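Local coordinates for uncharacterized protein (Bacteroides fragilis, PDB 3NNG), which is of unknown function but contains a calcium-bound F5/8 type C (discoidin-like) domain, a fold often used for carbohydrate binding, at residues S25-Y30 with T49-W54; K81-G86 with G150-N155; S87-R92 with D146-F151. The protein carries 1 engineered substitution. All coordinates share one frame; numbering follows the deposited sequence.

Contact 1 (S25-Y30 with T49-W54); sequences SCSNVY and TTWFTW. With CA (calcium ion), chain C.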
# COMPACT_ATOMS: atom_id res chain seq x y z
N SER A 25 1.14 8.95 -4.64
CA SER A 25 -0.06 9.79 -4.55
C SER A 25 -1.20 8.98 -3.94
O SER A 25 -1.06 7.77 -3.77
CB SER A 25 -0.47 10.28 -5.94
OG SER A 25 -0.68 9.18 -6.82
N CYS A 26 -2.30 9.64 -3.62
CA CYS A 26 -3.46 8.97 -3.02
C CYS A 26 -4.75 9.67 -3.41
O CYS A 26 -4.73 10.76 -3.98
CB CYS A 26 -3.38 8.99 -1.51
SG CYS A 26 -3.35 10.67 -0.83
N SER A 27 -5.86 9.05 -3.06
CA SER A 27 -7.18 9.56 -3.39
C SER A 27 -7.46 10.90 -2.72
O SER A 27 -7.92 11.84 -3.35
CB SER A 27 -8.21 8.54 -2.96
OG SER A 27 -8.01 8.21 -1.60
N ASN A 28 -7.14 10.98 -1.43
CA ASN A 28 -7.43 12.15 -0.60
C ASN A 28 -6.46 12.14 0.56
O ASN A 28 -5.94 11.08 0.92
CB ASN A 28 -8.86 12.09 -0.04
CG ASN A 28 -9.93 12.34 -1.09
OD1 ASN A 28 -10.72 11.45 -1.43
ND2 ASN A 28 -9.94 13.56 -1.63
N VAL A 29 -6.20 13.31 1.13
CA VAL A 29 -5.40 13.37 2.36
C VAL A 29 -6.32 13.82 3.48
O VAL A 29 -7.01 14.83 3.35
CB VAL A 29 -4.22 14.36 2.24
CG1 VAL A 29 -3.51 14.50 3.58
CG2 VAL A 29 -3.23 13.90 1.16
N TYR A 30 -6.36 13.06 4.57
CA TYR A 30 -7.27 13.42 5.65
C TYR A 30 -7.07 14.88 6.08
O TYR A 30 -5.94 15.34 6.23
CB TYR A 30 -7.11 12.48 6.84
CG TYR A 30 -8.11 12.76 7.94
CD1 TYR A 30 -9.44 12.40 7.80
CD2 TYR A 30 -7.73 13.41 9.10
CE1 TYR A 30 -10.36 12.66 8.80
CE2 TYR A 30 -8.63 13.69 10.10
CZ TYR A 30 -9.95 13.31 9.95
OH TYR A 30 -10.86 13.57 10.95
N THR A 49 4.37 7.87 11.60
CA THR A 49 3.80 8.78 10.61
C THR A 49 2.97 7.92 9.67
O THR A 49 3.35 6.80 9.34
CB THR A 49 4.88 9.52 9.83
OG1 THR A 49 5.70 8.57 9.15
CG2 THR A 49 5.76 10.36 10.79
N THR A 50 1.82 8.42 9.23
CA THR A 50 0.95 7.56 8.47
C THR A 50 0.21 8.31 7.39
O THR A 50 -0.08 9.51 7.52
CB THR A 50 -0.07 6.88 9.41
OG1 THR A 50 -0.88 5.97 8.66
CG2 THR A 50 -0.95 7.95 10.04
N TRP A 51 -0.07 7.59 6.30
CA TRP A 51 -1.08 8.02 5.35
C TRP A 51 -2.44 7.73 5.97
O TRP A 51 -2.65 6.67 6.56
CB TRP A 51 -0.93 7.27 4.02
CG TRP A 51 -2.05 7.54 3.07
CD1 TRP A 51 -2.41 8.75 2.56
CD2 TRP A 51 -2.99 6.58 2.54
NE1 TRP A 51 -3.49 8.61 1.72
CE2 TRP A 51 -3.88 7.30 1.70
CE3 TRP A 51 -3.16 5.20 2.69
CZ2 TRP A 51 -4.93 6.67 1.02
CZ3 TRP A 51 -4.21 4.58 2.01
CH2 TRP A 51 -5.07 5.32 1.18
N PHE A 52 -3.37 8.66 5.84
CA PHE A 52 -4.70 8.45 6.41
C PHE A 52 -5.68 9.21 5.55
O PHE A 52 -5.38 10.29 5.07
CB PHE A 52 -4.77 8.92 7.87
CG PHE A 52 -5.99 8.43 8.60
CD1 PHE A 52 -6.07 7.10 9.04
CD2 PHE A 52 -7.05 9.28 8.86
CE1 PHE A 52 -7.21 6.64 9.73
CE2 PHE A 52 -8.20 8.83 9.55
CZ PHE A 52 -8.28 7.51 9.98
N THR A 53 -6.86 8.63 5.34
CA THR A 53 -7.80 9.24 4.42
C THR A 53 -9.24 8.82 4.70
O THR A 53 -9.52 8.03 5.60
CB THR A 53 -7.45 8.81 2.99
OG1 THR A 53 -8.27 9.49 2.04
CG2 THR A 53 -7.62 7.31 2.85
N TRP A 54 -10.15 9.38 3.91
CA TRP A 54 -11.54 8.95 3.89
C TRP A 54 -11.65 7.60 3.19
O TRP A 54 -10.97 7.36 2.19
CB TRP A 54 -12.39 9.96 3.10
CG TRP A 54 -12.68 11.21 3.86
CD1 TRP A 54 -13.73 11.42 4.71
CD2 TRP A 54 -11.93 12.42 3.84
NE1 TRP A 54 -13.67 12.68 5.22
CE2 TRP A 54 -12.58 13.33 4.70
CE3 TRP A 54 -10.77 12.84 3.18
CZ2 TRP A 54 -12.12 14.63 4.93
CZ3 TRP A 54 -10.30 14.13 3.40
CH2 TRP A 54 -10.97 15.00 4.27
CA CA C . 5.39 6.13 8.01
O HOH W 1 -10.17 8.82 -0.09
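The ring of Y30 receives the edge of F52 on one of its faces: CE2 of F52 stands 4.1 Å above the Y30 plane, displaced toward the rim, and the planes meet at 77°. This is a T-shaped (edge-to-face) pair in which F52 supplies the edge, and CG of Y30 lies in the plane of the F52 ring. The two side chains run alongside each other, pointing the same way; in Y30 CG is anti to the backbone N (chi1 -176°), which carries the ring beside F52. W54 completes the aromatic cluster at an oblique angle to Y30; CB of N28 sits at the edge of the W54 indole, and CZ3 of W54 comes 3.4 Å from O of V29. The indole of W51 has O of N28 and OG of S27 near its plane, and C26 meets it obliquely, SG 4.3 Å from the centroid of the five-membered ring. A small, polarisable cysteine suits this position, bringing both CB and sulfur close to NE1 without bulk.

The segments belong to the antiparallel beta-sandwich of the discoidin-like fold, where strand 51-54 pairs with strand 148-159 and the loop leaving strand 23-26 turns across it. One backbone bond fastens that loop: N of Y30 donates to O of F52 over 3.0 Å, at 154° and tilted from the carbonyl plane. T53 contributes a short hydroxyl, and its OG1 shares a water with OG of S27 and O of W54. OG of S27 also bonds to the backbone of W63. At the far end T49 turns to calcium, chelating it through both O and OG1, the latter 2.7 Å from the metal.

Contact 2 (K81-G86 with G150-N155); sequences KQSAYG and GFAEIN. With CA (calcium ion), chain C.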
# COMPACT_ATOMS: atom_id res chain seq x y z
N LYS A 81 -0.37 -1.20 10.64
CA LYS A 81 -1.42 -0.33 11.14
C LYS A 81 -1.23 1.08 10.58
O LYS A 81 -0.14 1.44 10.14
CB LYS A 81 -1.35 -0.25 12.67
CG LYS A 81 -0.02 0.31 13.18
CD LYS A 81 -0.12 0.64 14.67
CE LYS A 81 1.19 1.19 15.20
NZ LYS A 81 1.11 1.53 16.64
N GLN A 82 -2.29 1.88 10.60
CA GLN A 82 -2.13 3.33 10.52
C GLN A 82 -1.99 3.81 11.96
O GLN A 82 -2.49 3.16 12.89
CB GLN A 82 -3.33 4.01 9.85
CG GLN A 82 -4.70 3.62 10.40
CD GLN A 82 -5.03 4.31 11.72
OE1 GLN A 82 -4.67 5.46 11.94
NE2 GLN A 82 -5.72 3.58 12.61
N SER A 83 -1.34 4.94 12.16
CA SER A 83 -1.06 5.41 13.52
C SER A 83 -1.65 6.79 13.78
O SER A 83 -1.14 7.52 14.62
CB SER A 83 0.44 5.42 13.79
OG SER A 83 1.12 6.21 12.82
N ALA A 84 -2.71 7.14 13.07
CA ALA A 84 -3.35 8.44 13.23
C ALA A 84 -4.45 8.36 14.27
O ALA A 84 -4.60 9.26 15.11
CB ALA A 84 -3.93 8.91 11.89
N TYR A 85 -5.23 7.29 14.21
CA TYR A 85 -6.37 7.10 15.09
C TYR A 85 -6.53 5.64 15.50
O TYR A 85 -5.69 4.80 15.18
CB TYR A 85 -7.64 7.61 14.42
CG TYR A 85 -7.65 9.11 14.18
CD1 TYR A 85 -8.02 10.00 15.19
CD2 TYR A 85 -7.31 9.64 12.93
CE1 TYR A 85 -8.04 11.37 14.97
CE2 TYR A 85 -7.33 11.00 12.71
CZ TYR A 85 -7.71 11.86 13.73
OH TYR A 85 -7.73 13.22 13.51
N GLY A 86 -7.61 5.33 16.21
CA GLY A 86 -7.82 4.00 16.74
C GLY A 86 -7.73 2.87 15.73
O GLY A 86 -7.96 3.06 14.54
N GLY A 150 -6.06 3.85 6.39
CA GLY A 150 -4.75 4.27 5.92
C GLY A 150 -3.72 3.25 6.37
O GLY A 150 -4.08 2.15 6.76
N PHE A 151 -2.45 3.63 6.31
CA PHE A 151 -1.39 2.76 6.83
C PHE A 151 -0.10 3.53 7.00
O PHE A 151 0.15 4.50 6.29
CB PHE A 151 -1.20 1.50 5.97
CG PHE A 151 -1.21 1.75 4.48
CD1 PHE A 151 -2.24 1.25 3.69
CD2 PHE A 151 -0.19 2.46 3.87
CE1 PHE A 151 -2.25 1.46 2.31
CE2 PHE A 151 -0.19 2.68 2.50
CZ PHE A 151 -1.23 2.19 1.71
N ALA A 152 0.72 3.10 7.96
CA ALA A 152 1.88 3.89 8.35
C ALA A 152 3.07 3.53 7.49
O ALA A 152 3.90 4.37 7.20
CB ALA A 152 2.21 3.68 9.81
N GLU A 153 3.11 2.28 7.05
CA GLU A 153 4.22 1.81 6.24
C GLU A 153 3.72 0.78 5.26
O GLU A 153 3.12 -0.21 5.65
CB GLU A 153 5.30 1.20 7.13
CG GLU A 153 6.16 2.26 7.80
CD GLU A 153 6.93 3.06 6.76
OE1 GLU A 153 7.65 2.44 5.95
OE2 GLU A 153 6.82 4.29 6.75
N ILE A 154 3.98 1.02 3.98
CA ILE A 154 3.78 0.01 2.95
C ILE A 154 5.10 -0.28 2.25
O ILE A 154 5.92 0.61 2.05
CB ILE A 154 2.76 0.46 1.90
CG1 ILE A 154 2.46 -0.71 0.96
CG2 ILE A 154 3.28 1.70 1.13
CD1 ILE A 154 1.23 -0.49 0.09
N ASN A 155 5.30 -1.55 1.90
CA ASN A 155 6.48 -1.97 1.17
C ASN A 155 6.10 -2.88 0.03
O ASN A 155 5.06 -3.54 0.08
CB ASN A 155 7.43 -2.72 2.10
CG ASN A 155 8.22 -1.79 2.98
OD1 ASN A 155 9.23 -1.22 2.55
ND2 ASN A 155 7.77 -1.61 4.22
CA CA C . 5.39 6.13 8.01
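K81 meets A152 through its backbone: O of K81 accepts the N-H of A152 over 2.9 Å at 143°, the donor tilted 25° from the carbonyl plane. CB of A152 lies 3.3 Å from O of K81, and so small a side chain lets the two backbones come together. The lysine side chain leads off elsewhere, which suits a long charged group beside a buried contact.

At Q82 the chain comes closest, its CA 3.8 Å from that of F151. CB of Q82 rests against the backbone of G150 at C, where the absence of a side chain admits it. A bend at chi2 (77°) folds the glutamine back over its own loop. OE1 of Q82 then accepts from N of A84 and, in the carbonyl plane on a lone pair, from N of Y85, while NE2 donates to O of Y85 at 2.8 Å. Three bonds thus fix the rotation of the buried amide and tie it to the backbone at 84-85.

OG of S83 is 4.1 Å from CB of A152, but the hydroxyl is bonded to O of I47. The strand is interrupted at A152 and E153, and there O of A152 and OE2 of E153 bind calcium, with L41, D44, E46 and T49 completing a calcium site of the kind found in many discoidin-like domains.

Contact 3 (S87-R92 with D146-F151); sequences SGYNLR and DNYTGF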
# COMPACT_ATOMS: atom_id res chain seq x y z
N SER A 87 -7.44 1.69 16.25
CA SER A 87 -7.15 0.50 15.44
C SER A 87 -8.34 0.04 14.61
O SER A 87 -8.19 -0.73 13.68
CB SER A 87 -6.70 -0.64 16.36
OG SER A 87 -7.82 -1.11 17.09
N GLY A 88 -9.52 0.51 14.98
CA GLY A 88 -10.71 0.25 14.19
C GLY A 88 -10.63 0.84 12.79
O GLY A 88 -11.46 0.53 11.94
N TYR A 89 -9.63 1.69 12.54
CA TYR A 89 -9.41 2.24 11.19
C TYR A 89 -8.25 1.61 10.43
O TYR A 89 -7.95 2.01 9.30
CB TYR A 89 -9.27 3.76 11.23
CG TYR A 89 -10.47 4.41 11.89
CD1 TYR A 89 -11.73 4.29 11.32
CD2 TYR A 89 -10.35 5.11 13.09
CE1 TYR A 89 -12.84 4.85 11.91
CE2 TYR A 89 -11.47 5.68 13.70
CZ TYR A 89 -12.70 5.55 13.10
OH TYR A 89 -13.83 6.10 13.65
N ASN A 90 -7.57 0.63 11.03
CA ASN A 90 -6.56 -0.11 10.29
C ASN A 90 -7.20 -0.80 9.08
O ASN A 90 -8.38 -1.15 9.12
CB ASN A 90 -5.88 -1.15 11.18
CG ASN A 90 -5.05 -0.54 12.29
OD1 ASN A 90 -4.71 -1.21 13.25
ND2 ASN A 90 -4.72 0.75 12.15
N LEU A 91 -6.41 -1.01 8.03
CA LEU A 91 -6.87 -1.61 6.78
C LEU A 91 -7.34 -3.04 7.01
O LEU A 91 -6.64 -3.84 7.63
CB LEU A 91 -5.73 -1.63 5.77
CG LEU A 91 -5.94 -1.38 4.28
CD1 LEU A 91 -4.89 -2.15 3.49
CD2 LEU A 91 -7.34 -1.69 3.78
N ARG A 92 -8.50 -3.38 6.46
CA ARG A 92 -9.12 -4.68 6.64
C ARG A 92 -9.08 -5.49 5.34
O ARG A 92 -8.74 -6.67 5.33
CB ARG A 92 -10.58 -4.48 7.05
CG ARG A 92 -11.04 -5.27 8.22
CD ARG A 92 -10.73 -6.73 8.06
NE ARG A 92 -9.88 -7.16 9.16
CZ ARG A 92 -10.20 -7.03 10.44
NH1 ARG A 92 -11.37 -6.51 10.79
NH2 ARG A 92 -9.36 -7.44 11.38
N ASP A 146 -14.67 1.22 5.32
CA ASP A 146 -15.11 2.17 4.29
C ASP A 146 -15.39 3.59 4.80
O ASP A 146 -15.80 4.46 4.04
CB ASP A 146 -16.29 1.63 3.47
CG ASP A 146 -17.56 1.44 4.29
OD1 ASP A 146 -17.67 1.95 5.43
OD2 ASP A 146 -18.47 0.75 3.77
N ASN A 147 -15.15 3.82 6.09
CA ASN A 147 -15.33 5.16 6.62
C ASN A 147 -14.02 5.96 6.62
O ASN A 147 -13.95 7.05 6.04
CB ASN A 147 -16.02 5.17 8.00
CG ASN A 147 -15.32 4.26 9.01
OD1 ASN A 147 -14.46 3.45 8.67
ND2 ASN A 147 -15.71 4.41 10.28
N TYR A 148 -13.00 5.41 7.26
CA TYR A 148 -11.67 6.01 7.28
C TYR A 148 -10.66 4.88 7.36
O TYR A 148 -10.92 3.88 8.01
CB TYR A 148 -11.51 6.95 8.47
CG TYR A 148 -12.53 8.07 8.52
CD1 TYR A 148 -13.75 7.89 9.16
CD2 TYR A 148 -12.27 9.31 7.93
CE1 TYR A 148 -14.69 8.91 9.22
CE2 TYR A 148 -13.21 10.33 7.98
CZ TYR A 148 -14.42 10.13 8.62
OH TYR A 148 -15.36 11.13 8.68
N THR A 149 -9.52 5.04 6.71
CA THR A 149 -8.44 4.08 6.87
C THR A 149 -7.11 4.67 6.37
O THR A 149 -7.04 5.84 5.97
CB THR A 149 -8.79 2.72 6.15
OG1 THR A 149 -7.86 1.69 6.55
CG2 THR A 149 -8.77 2.85 4.63
N GLY A 150 -6.06 3.85 6.39
CA GLY A 150 -4.75 4.27 5.92
C GLY A 150 -3.72 3.25 6.37
O GLY A 150 -4.08 2.15 6.76
N PHE A 151 -2.45 3.63 6.31
CA PHE A 151 -1.39 2.76 6.83
C PHE A 151 -0.10 3.53 7.00
O PHE A 151 0.15 4.50 6.29
CB PHE A 151 -1.20 1.50 5.97
CG PHE A 151 -1.21 1.75 4.48
CD1 PHE A 151 -2.24 1.25 3.69
CD2 PHE A 151 -0.19 2.46 3.87
CE1 PHE A 151 -2.25 1.46 2.31
CE2 PHE A 151 -0.19 2.68 2.50
CZ PHE A 151 -1.23 2.19 1.71
O HOH W 2 -3.75 -0.07 8.51
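The backbones approach most closely at Y89 and T149, with CA atoms 4.8 Å apart, where the 3-10 turn 87-89 meets the edge of strand 148-151. That strand belongs to the antiparallel beta-sandwich of the discoidin-like fold, and the turn lies in the long loop joining strand 71-79 to strand 93-100. T149 makes the direct polar link: its OG1, set anti to the backbone N by a chi1 of -168°, donates to O of Y89 over 2.8 Å, tilted 27° from the carbonyl plane. CA of T149 adds a CH...O contact to the same oxygen. A beta-branched residue suits both tasks, favouring strand geometry while carrying a hydroxyl close to the backbone.

The tyrosine ring of Y89 lies across the start of the strand. It crosses the side chain of N147 at about a right angle, ND2 of N147 standing at the ring edge 3.3 Å from CE1 of Y89, while CD1 of Y89 packs 3.9 Å from CB of Y148. Farther along, CD1 of the branched, apolar L91 lies 4.3 Å from CD1 of F151, meeting that ring obliquely in a loose apolar contact. A water bridges the two backbones there, accepting from N of L91 and donating to O of G150 at 2.8 Å.

Strands 51-54 and 148-159 are neighbours in one sheet, and this pairing unites the three contacts. Contact 1 joins contact 2 where N of F151 lies 3.1 Å from O of W51, a probable hydrogen bond, and contact 3 through the 2.9 Å approach of T53 N to T149 O. Contacts 2 and 3 share G150 and F151, with centres about 8 Å apart; their first segments are consecutive parts of one loop. Contacts 1 and 2 converge on calcium through T49, A152 and E153, whereas contact 3 contributes no ligand; the side chain of F151, shared with contact 2, is about 8 Å from the ion.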